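Local coordinates for digeranylgeranylglycerophospholipid reductase (Sulfolobus acidocaldarius, PDB 3ATR), which reduces the double bonds of the geranylgeranyl chains of archaeal membrane lipid precursors to give saturated archaeols, using one bound FAD per subunit, at residues A[119-124]-A[138-143]; A[171-176]-A[279-284]; A[269-274]-A[290-295]. All coordinates share one frame; numbering follows the deposited sequence.

Interaction 1: residues A[119-124]-A[138-143]; sequences DLTTAM and LFNRRT. With FDA (dihydroflavine-adenine dinucleotide), chain B.
L120 buries more surface here than any other residue, because each of its two methyls lies against a different arginine. CD1 sits over the centre of the R142 guanidinium, 3.7 Å from R142 CZ, while CD2 comes within 3.3 Å of R141 NH1, over one face of that group. R141 reaches this methyl through a bend at chi3 (64°). R142 instead runs extended from CG to NE, which lays its guanidinium under CD1 of L120 with one edge turned to the D119 carboxylate. There it makes a side-on salt bridge with two bonds: NE donates to D119 OD1 at 2.9 Å and NH2 to D119 OD2 at 2.7 Å. Both are nearly straight and lie close to the guanidinium plane, although the carboxylate plane is turned 26° from it. D119 OD2 also takes a bond from the backbone N of W40, so OD2 has a second donor.

Beyond this charged end the chains pair as the antiparallel hairpin of strands 121-129 and 132-140. T122 and F139 form a hydrogen-bonded pair, with F139 N donating to T122 O at 2.8 Å and T122 N to F139 O at 3.0 Å; R141 N bonds to L120 O where the pairing gives way to loop. On the face that carries T121, A123, L138 and N140, the CD2 methyl of L138 packs on A123 CB at 3.7 Å, and L138 also touches V35 of the neighbouring FAD-binding sheet. At the non-hydrogen-bonded pair A123-L138 the N and O of A123 point away from the partner strand and meet the adenine of the cofactor: A123 N donates to N1A of the dihydro-FAD at 3.0 Å, and N6A of the adenine returns a bond to A123 O.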
loop_
_atom_site.group_PDB
_atom_site.type_symbol
_atom_site.label_atom_id
_atom_site.label_comp_id
_atom_site.label_asym_id
_atom_site.label_seq_id
_atom_site.Cartn_x
_atom_site.Cartn_y
_atom_site.Cartn_z
ATOM N N ASP A 119 -3.073 13.202 -19.825
ATOM C CA ASP A 119 -3.278 11.751 -19.918
ATOM C C ASP A 119 -2.587 11.226 -21.182
ATOM O O ASP A 119 -2.008 12.018 -21.944
ATOM C CB ASP A 119 -4.775 11.423 -19.911
ATOM C CG ASP A 119 -5.504 11.831 -21.198
ATOM O OD1 ASP A 119 -5.051 12.746 -21.946
ATOM O OD2 ASP A 119 -6.588 11.249 -21.436
ATOM N N LEU A 120 -2.639 9.907 -21.393
ATOM C CA LEU A 120 -1.951 9.230 -22.500
ATOM C C LEU A 120 -0.509 9.711 -22.655
ATOM O O LEU A 120 -0.002 9.843 -23.800
ATOM C CB LEU A 120 -2.714 9.414 -23.829
ATOM C CG LEU A 120 -4.033 8.623 -23.955
ATOM C CD1 LEU A 120 -4.672 8.862 -25.348
ATOM C CD2 LEU A 120 -3.794 7.140 -23.762
ATOM N N THR A 121 0.147 9.988 -21.521
ATOM C CA THR A 121 1.474 10.582 -21.547
ATOM C C THR A 121 2.400 9.769 -20.625
ATOM O O THR A 121 2.142 9.631 -19.440
ATOM C CB THR A 121 1.462 12.084 -21.116
ATOM O OG1 THR A 121 0.712 12.831 -22.063
ATOM C CG2 THR A 121 2.906 12.669 -21.062
ATOM N N THR A 122 3.468 9.222 -21.192
ATOM C CA THR A 122 4.419 8.393 -20.438
ATOM C C THR A 122 5.759 9.097 -20.216
ATOM O O THR A 122 6.320 9.626 -21.181
ATOM C CB THR A 122 4.675 7.070 -21.218
ATOM O OG1 THR A 122 3.414 6.407 -21.443
ATOM C CG2 THR A 122 5.524 6.141 -20.403
ATOM N N ALA A 123 6.279 9.056 -18.968
ATOM C CA ALA A 123 7.622 9.524 -18.654
ATOM C C ALA A 123 8.564 8.396 -19.077
ATOM O O ALA A 123 8.454 7.254 -18.600
ATOM C CB ALA A 123 7.752 9.830 -17.127
ATOM N N MET A 124 9.385 8.662 -20.091
ATOM C CA MET A 124 10.172 7.601 -20.707
ATOM C C MET A 124 11.585 7.486 -20.152
ATOM O O MET A 124 12.208 6.385 -20.208
ATOM C CB MET A 124 10.303 7.841 -22.204
ATOM C CG MET A 124 8.966 7.941 -22.911
ATOM S SD MET A 124 8.247 6.321 -22.912
ATOM C CE MET A 124 9.294 5.482 -24.143
ATOM N N LEU A 138 9.156 13.039 -21.868
ATOM C CA LEU A 138 7.796 12.507 -21.900
ATOM C C LEU A 138 7.420 12.185 -23.331
ATOM O O LEU A 138 7.922 12.816 -24.300
ATOM C CB LEU A 138 6.814 13.561 -21.377
ATOM C CG LEU A 138 7.100 14.112 -19.967
ATOM C CD1 LEU A 138 6.124 15.259 -19.652
ATOM C CD2 LEU A 138 6.953 12.969 -18.975
ATOM N N PHE A 139 6.541 11.208 -23.470
ATOM C CA PHE A 139 5.917 10.990 -24.775
ATOM C C PHE A 139 4.374 11.134 -24.653
ATOM O O PHE A 139 3.693 10.376 -23.939
ATOM C CB PHE A 139 6.330 9.664 -25.415
ATOM C CG PHE A 139 5.716 9.476 -26.772
ATOM C CD1 PHE A 139 6.215 10.166 -27.875
ATOM C CD2 PHE A 139 4.602 8.675 -26.925
ATOM C CE1 PHE A 139 5.629 10.029 -29.144
ATOM C CE2 PHE A 139 3.997 8.540 -28.168
ATOM C CZ PHE A 139 4.516 9.220 -29.285
ATOM N N ASN A 140 3.842 12.138 -25.340
ATOM C CA ASN A 140 2.423 12.426 -25.287
ATOM C C ASN A 140 1.777 11.774 -26.490
ATOM O O ASN A 140 1.933 12.244 -27.631
ATOM C CB ASN A 140 2.153 13.949 -25.237
ATOM C CG ASN A 140 0.646 14.292 -25.085
ATOM O OD1 ASN A 140 -0.237 13.515 -25.445
ATOM N ND2 ASN A 140 0.370 15.458 -24.510
ATOM N N ARG A 141 1.070 10.676 -26.240
ATOM C CA ARG A 141 0.392 9.962 -27.342
ATOM C C ARG A 141 -0.744 10.738 -28.074
ATOM O O ARG A 141 -0.921 10.562 -29.296
ATOM C CB ARG A 141 -0.033 8.548 -26.904
ATOM C CG ARG A 141 -0.442 7.718 -28.112
ATOM C CD ARG A 141 -0.171 6.231 -27.940
ATOM N NE ARG A 141 -0.912 5.535 -26.887
ATOM C CZ ARG A 141 -2.244 5.429 -26.770
ATOM N NH1 ARG A 141 -2.724 4.699 -25.771
ATOM N NH2 ARG A 141 -3.096 6.046 -27.607
ATOM N N ARG A 142 -1.461 11.633 -27.380
ATOM C CA ARG A 142 -2.464 12.513 -28.044
ATOM C C ARG A 142 -1.862 13.453 -29.090
ATOM O O ARG A 142 -2.462 13.707 -30.136
ATOM C CB ARG A 142 -3.251 13.362 -27.037
ATOM C CG ARG A 142 -4.388 12.620 -26.436
ATOM C CD ARG A 142 -5.304 13.489 -25.593
ATOM N NE ARG A 142 -6.019 12.630 -24.644
ATOM C CZ ARG A 142 -6.951 11.736 -24.964
ATOM N NH1 ARG A 142 -7.341 11.554 -26.241
ATOM N NH2 ARG A 142 -7.509 11.012 -23.998
ATOM N N THR A 143 -0.678 13.981 -28.815
ATOM C CA THR A 143 -0.039 14.880 -29.767
ATOM C C THR A 143 1.103 14.233 -30.589
ATOM O O THR A 143 1.660 14.889 -31.480
ATOM C CB THR A 143 0.484 16.121 -29.039
ATOM O OG1 THR A 143 1.368 15.704 -28.003
ATOM C CG2 THR A 143 -0.656 16.923 -28.408
HETATM P PA FDA B . -1.318 2.997 -9.132
HETATM O O1A FDA B . -0.754 1.738 -9.729
HETATM O O2A FDA B . -2.792 3.038 -8.823
HETATM O O5B FDA B . -1.138 4.213 -10.131
HETATM C C5B FDA B . 0.141 4.397 -10.837
HETATM C C4B FDA B . -0.137 5.173 -12.122
HETATM O O4B FDA B . 1.097 5.475 -12.777
HETATM C C3B FDA B . -0.980 4.380 -13.122
HETATM O O3B FDA B . -2.223 5.071 -13.351
HETATM C C2B FDA B . -0.085 4.267 -14.347
HETATM O O2B FDA B . -0.747 4.429 -15.596
HETATM C C1B FDA B . 0.894 5.418 -14.198
HETATM N N9A FDA B . 2.248 5.189 -14.737
HETATM C C8A FDA B . 3.114 4.193 -14.401
HETATM N N7A FDA B . 4.303 4.430 -15.029
HETATM C C5A FDA B . 4.171 5.628 -15.690
HETATM C C6A FDA B . 5.022 6.379 -16.487
HETATM N N6A FDA B . 6.295 5.950 -16.750
HETATM N N1A FDA B . 4.543 7.540 -17.032
HETATM C C2A FDA B . 3.273 7.995 -16.806
HETATM N N3A FDA B . 2.432 7.262 -16.013
HETATM C C4A FDA B . 2.875 6.088 -15.491
HETATM N N1 FDA B . -5.391 -1.370 -1.355
HETATM C C2 FDA B . -6.474 -0.925 -0.706
HETATM O O2 FDA B . -6.347 0.173 -0.134
HETATM N N3 FDA B . -7.656 -1.639 -0.658
HETATM C C4 FDA B . -7.807 -2.825 -1.279
HETATM O O4 FDA B . -8.876 -3.446 -1.226
HETATM C C4X FDA B . -6.667 -3.404 -1.990
HETATM N N5 FDA B . -6.738 -4.614 -2.607
HETATM C C5X FDA B . -5.837 -4.835 -3.607
HETATM C C6 FDA B . -6.104 -5.899 -4.481
HETATM C C7 FDA B . -5.234 -6.160 -5.553
HETATM C C7M FDA B . -5.594 -7.287 -6.540
HETATM C C8 FDA B . -4.104 -5.390 -5.687
HETATM C C8M FDA B . -3.138 -5.620 -6.858
HETATM C C9 FDA B . -3.789 -4.311 -4.803
HETATM C C9A FDA B . -4.688 -4.024 -3.738
HETATM N N10 FDA B . -4.407 -2.964 -2.802
HETATM C C10 FDA B . -5.458 -2.552 -2.018
HETATM C "C1'" FDA B . -3.318 -2.001 -3.103
HETATM C "C2'" FDA B . -3.749 -0.718 -3.855
HETATM O "O2'" FDA B . -4.511 -1.053 -5.016
HETATM C "C3'" FDA B . -2.496 0.055 -4.279
HETATM O "O3'" FDA B . -1.594 0.044 -3.154
HETATM C "C4'" FDA B . -2.748 1.508 -4.656
HETATM O "O4'" FDA B . -3.804 1.565 -5.628
HETATM C "C5'" FDA B . -1.462 2.050 -5.303
HETATM O "O5'" FDA B . -1.695 3.427 -5.671
HETATM P P FDA B . -0.589 4.162 -6.551
HETATM O O1P FDA B . -1.144 5.536 -6.913
HETATM O O2P FDA B . 0.716 4.040 -5.807
HETATM O O3P FDA B . -0.361 3.225 -7.870
HETATM O O HOH W 1 -2.634 14.558 -23.206
#

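Interaction 2: residues A[171-176]-A[279-284]; sequences ELPITE and MAWNGI
The short strand 280-281, at the edge of the six-stranded sheet of the FAD-binding Rossmann-type domain, meets a 3-10 turn formed by residues 173-175. W281 and P173 carry the outer half of the contact. The pyrrolidine ring lies over one face of the indole in a CH-pi contact, with P173 CG 3.6 Å from the centroid of the six-membered ring and only 2° off its normal. P173 CD covers the fused bond beside it, 3.6 Å from W281 CE2. L172 adds its CD2 methyl near the pyrrole side of the same indole, approaching obliquely at 4.1 Å from W281 NE1.

Deeper in, I174 turns both branches of its side chain on the strand. Its CG2 methyl lies against the backbone of A280, and CG1 touches both the CB of W281 and the CG2 methyl of I284. The position of CG1 between the backbone N and the carbonyl carbon (chi1 40°, well short of a staggered 60°) puts it there. I284 comes into range because a type II turn from W281 to I284 folds the chain back, and paired backbone bonds between those two residues close the turn. The 3-10 turn is fastened in its own way: L172 O accepts from both T175 N and T175 OG1, the hydroxyl lying in the carbonyl plane. R165 adds a bond to I174 O, and A327 lies beside W281. The tightest approach of the two segments is I174 CG1 to W281 CB, at 3.5 Å.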
loop_
_atom_site.group_PDB
_atom_site.type_symbol
_atom_site.label_atom_id
_atom_site.label_comp_id
_atom_site.label_asym_id
_atom_site.label_seq_id
_atom_site.Cartn_x
_atom_site.Cartn_y
_atom_site.Cartn_z
ATOM N N GLU A 171 23.318 3.557 -8.149
ATOM C CA GLU A 171 23.943 3.849 -6.861
ATOM C C GLU A 171 23.041 4.736 -5.993
ATOM O O GLU A 171 23.285 4.819 -4.785
ATOM C CB GLU A 171 25.330 4.508 -6.971
ATOM C CG GLU A 171 26.092 4.210 -8.251
ATOM C CD GLU A 171 25.638 5.122 -9.370
ATOM O OE1 GLU A 171 25.651 6.379 -9.207
ATOM O OE2 GLU A 171 25.279 4.585 -10.412
ATOM N N LEU A 172 22.018 5.382 -6.581
ATOM C CA LEU A 172 21.152 6.266 -5.795
ATOM C C LEU A 172 20.270 5.438 -4.857
ATOM O O LEU A 172 19.668 4.440 -5.288
ATOM C CB LEU A 172 20.245 7.105 -6.704
ATOM C CG LEU A 172 20.834 7.975 -7.828
ATOM C CD1 LEU A 172 19.718 8.717 -8.535
ATOM C CD2 LEU A 172 21.819 8.940 -7.293
ATOM N N PRO A 173 20.105 5.890 -3.588
ATOM C CA PRO A 173 19.263 5.102 -2.666
ATOM C C PRO A 173 17.813 5.051 -3.088
ATOM O O PRO A 173 17.113 4.108 -2.693
ATOM C CB PRO A 173 19.380 5.824 -1.318
ATOM C CG PRO A 173 20.271 7.013 -1.532
ATOM C CD PRO A 173 20.602 7.145 -3.001
ATOM N N ILE A 174 17.346 5.995 -3.908
ATOM C CA ILE A 174 15.943 5.878 -4.312
ATOM C C ILE A 174 15.697 4.895 -5.451
ATOM O O ILE A 174 14.562 4.809 -5.950
ATOM C CB ILE A 174 15.206 7.224 -4.664
ATOM C CG1 ILE A 174 16.133 8.110 -5.431
ATOM C CG2 ILE A 174 14.481 7.893 -3.377
ATOM C CD1 ILE A 174 16.273 7.673 -6.833
ATOM N N THR A 175 16.733 4.151 -5.848
ATOM C CA THR A 175 16.550 3.094 -6.824
ATOM C C THR A 175 16.335 1.726 -6.137
ATOM O O THR A 175 16.284 0.694 -6.811
ATOM C CB THR A 175 17.730 2.985 -7.839
ATOM O OG1 THR A 175 18.977 2.727 -7.150
ATOM C CG2 THR A 175 17.867 4.245 -8.622
ATOM N N GLU A 176 16.251 1.729 -4.806
ATOM C CA GLU A 176 16.040 0.522 -4.018
ATOM C C GLU A 176 14.972 -0.408 -4.633
ATOM O O GLU A 176 13.864 0.028 -4.970
ATOM C CB GLU A 176 15.672 0.896 -2.560
ATOM C CG GLU A 176 15.474 -0.359 -1.696
ATOM C CD GLU A 176 14.936 -0.051 -0.297
ATOM O OE1 GLU A 176 14.799 1.150 0.077
ATOM O OE2 GLU A 176 14.726 -1.025 0.434
ATOM N N MET A 279 12.413 7.938 0.901
ATOM C CA MET A 279 11.448 8.263 -0.164
ATOM C C MET A 279 11.800 9.578 -0.834
ATOM O O MET A 279 11.019 10.084 -1.628
ATOM C CB MET A 279 10.022 8.349 0.432
ATOM C CG MET A 279 9.687 6.933 0.982
ATOM S SD MET A 279 8.224 6.968 2.084
ATOM C CE MET A 279 6.987 7.078 0.828
ATOM N N ALA A 280 12.933 10.147 -0.463
ATOM C CA ALA A 280 13.400 11.413 -1.055
ATOM C C ALA A 280 14.859 11.316 -1.431
ATOM O O ALA A 280 15.666 10.719 -0.689
ATOM C CB ALA A 280 13.229 12.556 -0.016
ATOM N N TRP A 281 15.228 11.959 -2.536
ATOM C CA TRP A 281 16.633 12.140 -2.850
ATOM C C TRP A 281 16.776 13.433 -3.647
ATOM O O TRP A 281 15.816 14.208 -3.711
ATOM C CB TRP A 281 17.224 10.916 -3.618
ATOM C CG TRP A 281 18.765 10.849 -3.369
ATOM C CD1 TRP A 281 19.758 10.977 -4.324
ATOM C CD2 TRP A 281 19.441 10.672 -2.107
ATOM N NE1 TRP A 281 20.988 10.853 -3.724
ATOM C CE2 TRP A 281 20.828 10.718 -2.369
ATOM C CE3 TRP A 281 19.005 10.517 -0.778
ATOM C CZ2 TRP A 281 21.805 10.579 -1.351
ATOM C CZ3 TRP A 281 19.977 10.382 0.254
ATOM C CH2 TRP A 281 21.368 10.411 -0.055
ATOM N N ASN A 282 17.936 13.691 -4.254
ATOM C CA ASN A 282 18.126 15.039 -4.919
ATOM C C ASN A 282 17.192 15.196 -6.109
ATOM O O ASN A 282 17.291 14.424 -7.084
ATOM C CB ASN A 282 19.595 15.202 -5.380
ATOM C CG ASN A 282 20.598 15.033 -4.229
ATOM O OD1 ASN A 282 20.400 15.497 -3.098
ATOM N ND2 ASN A 282 21.684 14.345 -4.516
ATOM N N GLY A 283 16.215 16.116 -5.998
ATOM C CA GLY A 283 15.281 16.385 -7.058
ATOM C C GLY A 283 14.084 15.443 -7.182
ATOM O O GLY A 283 13.372 15.523 -8.166
ATOM N N ILE A 284 13.862 14.584 -6.177
ATOM C CA ILE A 284 12.869 13.491 -6.353
ATOM C C ILE A 284 12.282 13.015 -5.051
ATOM O O ILE A 284 12.999 12.848 -4.050
ATOM C CB ILE A 284 13.465 12.291 -7.185
ATOM C CG1 ILE A 284 12.378 11.203 -7.384
ATOM C CG2 ILE A 284 14.720 11.703 -6.516
ATOM C CD1 ILE A 284 12.778 10.195 -8.547
#

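Interaction 3: residues A[269-274]-A[290-295]; sequences LVPTRR and SGFTVN. With FDA (dihydroflavine-adenine dinucleotide), chain B; PPV (pyrophosphate), chain D.
F292 and R273 make the polar-aromatic half of this buried contact. The CD2 carbon of the phenyl ring stands over the centre of the R273 guanidinium, 3.5 Å from R273 CZ, with the two planes 47° apart, so this is an oblique approach and not a flat stack. R274 covers the opposite face of the same guanidinium, the two groups lying 3.9 Å apart from R274 CZ to the plane of R273. A bend at chi3 (-83°) turns the R273 chain back, and its NE donates to R274 O at 2.8 Å. Charge is balanced close by: E176 pairs with NH1 of R273 and D349 with NH1 of R274, which probably eases the close approach of two like-charged groups.

Apolar packing makes up the other half. P271 is shared between two partners, with its CB 3.9 Å from F292 CD1 and its CD against V294 CG2. The V294 side chain also lies against the P271 carbonyl, CB 3.2 Å from P271 O, and crosses V270 at about a right angle, their CG1 methyls 3.8 Å apart.

A water between the backbones accepts from R273 N at 3.0 Å and lies within bonding distance of V294 O. Q345 of helix 332-355 bonds to both F292 O and R273 O nearby.

Both ligands border this junction. V270 CG2 lies 3.4 Å from the C8M methyl of the flavin, V294 CG2 faces the ribityl O3', and N295 ND2 lies near the pyrophosphate while bonding to the hydroxyl of Y341, a lipid-binding residue. The end of strand 261-271 and the loop after D289 thus meet as part of the wall of the flavin site, where the eight-stranded sheet, which probably helps to form the lipid pocket, joins the FAD-binding domain.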
loop_
_atom_site.group_PDB
_atom_site.type_symbol
_atom_site.label_atom_id
_atom_site.label_comp_id
_atom_site.label_asym_id
_atom_site.label_seq_id
_atom_site.Cartn_x
_atom_site.Cartn_y
_atom_site.Cartn_z
ATOM N N LEU A 269 1.004 -6.819 -8.955
ATOM C CA LEU A 269 1.927 -7.032 -7.836
ATOM C C LEU A 269 1.550 -6.048 -6.699
ATOM O O LEU A 269 1.151 -4.890 -6.960
ATOM C CB LEU A 269 3.341 -6.743 -8.372
ATOM C CG LEU A 269 4.543 -6.934 -7.435
ATOM C CD1 LEU A 269 4.742 -8.409 -7.228
ATOM C CD2 LEU A 269 5.764 -6.269 -8.082
ATOM N N VAL A 270 1.754 -6.457 -5.448
ATOM C CA VAL A 270 1.470 -5.588 -4.311
ATOM C C VAL A 270 2.695 -5.649 -3.379
ATOM O O VAL A 270 2.949 -6.698 -2.808
ATOM C CB VAL A 270 0.258 -6.159 -3.501
ATOM C CG1 VAL A 270 -0.069 -5.198 -2.325
ATOM C CG2 VAL A 270 -0.978 -6.329 -4.365
ATOM N N PRO A 271 3.459 -4.553 -3.222
ATOM C CA PRO A 271 4.556 -4.620 -2.226
ATOM C C PRO A 271 4.018 -4.870 -0.815
ATOM O O PRO A 271 2.922 -4.408 -0.484
ATOM C CB PRO A 271 5.198 -3.224 -2.279
ATOM C CG PRO A 271 4.428 -2.422 -3.269
ATOM C CD PRO A 271 3.207 -3.208 -3.749
ATOM N N THR A 272 4.738 -5.601 0.014
ATOM C CA THR A 272 4.256 -5.915 1.379
ATOM C C THR A 272 5.422 -5.759 2.359
ATOM O O THR A 272 5.887 -6.741 2.926
ATOM C CB THR A 272 3.595 -7.339 1.480
ATOM O OG1 THR A 272 4.564 -8.338 1.126
ATOM C CG2 THR A 272 2.366 -7.484 0.528
ATOM N N ARG A 273 5.917 -4.535 2.525
ATOM C CA ARG A 273 7.096 -4.361 3.364
ATOM C C ARG A 273 7.189 -2.944 3.917
ATOM O O ARG A 273 6.352 -2.080 3.631
ATOM C CB ARG A 273 8.356 -4.706 2.557
ATOM C CG ARG A 273 8.458 -3.935 1.182
ATOM C CD ARG A 273 9.984 -3.835 0.821
ATOM N NE ARG A 273 10.622 -2.710 1.491
ATOM C CZ ARG A 273 11.838 -2.255 1.212
ATOM N NH1 ARG A 273 12.638 -2.903 0.344
ATOM N NH2 ARG A 273 12.272 -1.161 1.815
ATOM N N ARG A 274 8.233 -2.729 4.711
ATOM C CA ARG A 274 8.577 -1.370 5.180
ATOM C C ARG A 274 8.698 -0.434 3.939
ATOM O O ARG A 274 8.967 -0.881 2.803
ATOM C CB ARG A 274 9.863 -1.463 6.010
ATOM C CG ARG A 274 11.060 -1.913 5.232
ATOM C CD ARG A 274 12.113 -2.664 6.109
ATOM N NE ARG A 274 13.155 -3.211 5.225
ATOM C CZ ARG A 274 12.997 -4.266 4.398
ATOM N NH1 ARG A 274 11.848 -4.949 4.305
ATOM N NH2 ARG A 274 14.001 -4.629 3.608
ATOM N N SER A 290 5.082 2.631 -5.685
ATOM C CA SER A 290 6.478 2.757 -6.128
ATOM C C SER A 290 7.446 2.950 -4.947
ATOM O O SER A 290 8.619 2.551 -5.017
ATOM C CB SER A 290 6.622 3.923 -7.122
ATOM O OG SER A 290 7.969 4.015 -7.571
ATOM N N GLY A 291 6.950 3.557 -3.865
ATOM C CA GLY A 291 7.762 3.716 -2.665
ATOM C C GLY A 291 7.404 2.694 -1.588
ATOM O O GLY A 291 7.779 2.906 -0.441
ATOM N N PHE A 292 6.664 1.614 -1.959
ATOM C CA PHE A 292 6.288 0.540 -1.061
ATOM C C PHE A 292 5.437 1.007 0.136
ATOM O O PHE A 292 5.731 0.616 1.285
ATOM C CB PHE A 292 7.541 -0.190 -0.504
ATOM C CG PHE A 292 8.564 -0.567 -1.570
ATOM C CD1 PHE A 292 8.189 -0.875 -2.884
ATOM C CD2 PHE A 292 9.911 -0.647 -1.234
ATOM C CE1 PHE A 292 9.192 -1.251 -3.844
ATOM C CE2 PHE A 292 10.891 -0.997 -2.173
ATOM C CZ PHE A 292 10.546 -1.288 -3.451
ATOM N N THR A 293 4.461 1.867 -0.121
ATOM C CA THR A 293 3.653 2.434 0.988
ATOM C C THR A 293 2.552 1.460 1.583
ATOM O O THR A 293 1.866 1.770 2.557
ATOM C CB THR A 293 3.162 3.860 0.647
ATOM O OG1 THR A 293 2.378 3.833 -0.557
ATOM C CG2 THR A 293 4.353 4.798 0.446
ATOM N N VAL A 294 2.450 0.253 1.095
ATOM C CA VAL A 294 1.303 -0.628 1.392
ATOM C C VAL A 294 1.453 -1.257 2.802
ATOM O O VAL A 294 2.587 -1.644 3.215
ATOM C CB VAL A 294 1.337 -1.781 0.374
ATOM C CG1 VAL A 294 0.260 -2.762 0.617
ATOM C CG2 VAL A 294 1.191 -1.262 -1.057
ATOM N N ASN A 295 0.315 -1.452 3.482
ATOM C CA ASN A 295 0.310 -2.157 4.743
ATOM C C ASN A 295 0.816 -3.600 4.533
ATOM O O ASN A 295 0.243 -4.333 3.697
ATOM C CB ASN A 295 -1.154 -2.232 5.231
ATOM C CG ASN A 295 -1.244 -2.781 6.610
ATOM O OD1 ASN A 295 -0.924 -3.970 6.853
ATOM N ND2 ASN A 295 -1.607 -1.924 7.557
HETATM P PA FDA B . -1.318 2.997 -9.132
HETATM O O1A FDA B . -0.754 1.738 -9.729
HETATM O O2A FDA B . -2.792 3.038 -8.823
HETATM O O5B FDA B . -1.138 4.213 -10.131
HETATM C C5B FDA B . 0.141 4.397 -10.837
HETATM C C4B FDA B . -0.137 5.173 -12.122
HETATM O O4B FDA B . 1.097 5.475 -12.777
HETATM C C3B FDA B . -0.980 4.380 -13.122
HETATM O O3B FDA B . -2.223 5.071 -13.351
HETATM C C2B FDA B . -0.085 4.267 -14.347
HETATM O O2B FDA B . -0.747 4.429 -15.596
HETATM C C1B FDA B . 0.894 5.418 -14.198
HETATM N N9A FDA B . 2.248 5.189 -14.737
HETATM C C8A FDA B . 3.114 4.193 -14.401
HETATM N N7A FDA B . 4.303 4.430 -15.029
HETATM C C5A FDA B . 4.171 5.628 -15.690
HETATM C C6A FDA B . 5.022 6.379 -16.487
HETATM N N6A FDA B . 6.295 5.950 -16.750
HETATM N N1A FDA B . 4.543 7.540 -17.032
HETATM C C2A FDA B . 3.273 7.995 -16.806
HETATM N N3A FDA B . 2.432 7.262 -16.013
HETATM C C4A FDA B . 2.875 6.088 -15.491
HETATM N N1 FDA B . -5.391 -1.370 -1.355
HETATM C C2 FDA B . -6.474 -0.925 -0.706
HETATM O O2 FDA B . -6.347 0.173 -0.134
HETATM N N3 FDA B . -7.656 -1.639 -0.658
HETATM C C4 FDA B . -7.807 -2.825 -1.279
HETATM O O4 FDA B . -8.876 -3.446 -1.226
HETATM C C4X FDA B . -6.667 -3.404 -1.990
HETATM N N5 FDA B . -6.738 -4.614 -2.607
HETATM C C5X FDA B . -5.837 -4.835 -3.607
HETATM C C6 FDA B . -6.104 -5.899 -4.481
HETATM C C7 FDA B . -5.234 -6.160 -5.553
HETATM C C7M FDA B . -5.594 -7.287 -6.540
HETATM C C8 FDA B . -4.104 -5.390 -5.687
HETATM C C8M FDA B . -3.138 -5.620 -6.858
HETATM C C9 FDA B . -3.789 -4.311 -4.803
HETATM C C9A FDA B . -4.688 -4.024 -3.738
HETATM N N10 FDA B . -4.407 -2.964 -2.802
HETATM C C10 FDA B . -5.458 -2.552 -2.018
HETATM C "C1'" FDA B . -3.318 -2.001 -3.103
HETATM C "C2'" FDA B . -3.749 -0.718 -3.855
HETATM O "O2'" FDA B . -4.511 -1.053 -5.016
HETATM C "C3'" FDA B . -2.496 0.055 -4.279
HETATM O "O3'" FDA B . -1.594 0.044 -3.154
HETATM C "C4'" FDA B . -2.748 1.508 -4.656
HETATM O "O4'" FDA B . -3.804 1.565 -5.628
HETATM C "C5'" FDA B . -1.462 2.050 -5.303
HETATM O "O5'" FDA B . -1.695 3.427 -5.671
HETATM P P FDA B . -0.589 4.162 -6.551
HETATM O O1P FDA B . -1.144 5.536 -6.913
HETATM O O2P FDA B . 0.716 4.040 -5.807
HETATM O O3P FDA B . -0.361 3.225 -7.870
HETATM O O11 PPV D . -4.171 -0.621 8.636
HETATM P P1 PPV D . -4.453 0.652 7.883
HETATM O O21 PPV D . -4.495 1.895 8.732
HETATM O O31 PPV D . -3.758 0.827 6.557
HETATM O OPP PPV D . -5.966 0.478 7.383
HETATM P P2 PPV D . -7.208 0.435 8.399
HETATM O O12 PPV D . -7.321 1.854 8.929
HETATM O O22 PPV D . -8.308 0.009 7.461
HETATM O O32 PPV D . -6.840 -0.604 9.435
HETATM O O HOH W 2 4.710 -2.208 1.153
#

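How the interactions relate
Interaction 1, in the separate four-stranded sheet, closes along the chain before the other two open, whereas the segments of interactions 2 and 3 alternate. Interactions 1 and 3 both touch the extended cofactor, one at the adenine and the other at the flavin and ribityl chain, their centres about 26 Å apart. Interaction 2 lies about 24 Å from interaction 1 between centres and touches no ligand. It does meet interaction 3, about 16 Å away between centres, through E176 with R273 and through M279 packing on T293. Strand 261-271 of the eight-stranded sheet is followed in the chain by strand 280-281 of the six-stranded one, so these two contacts lie where the chain passes from one sheet to the other.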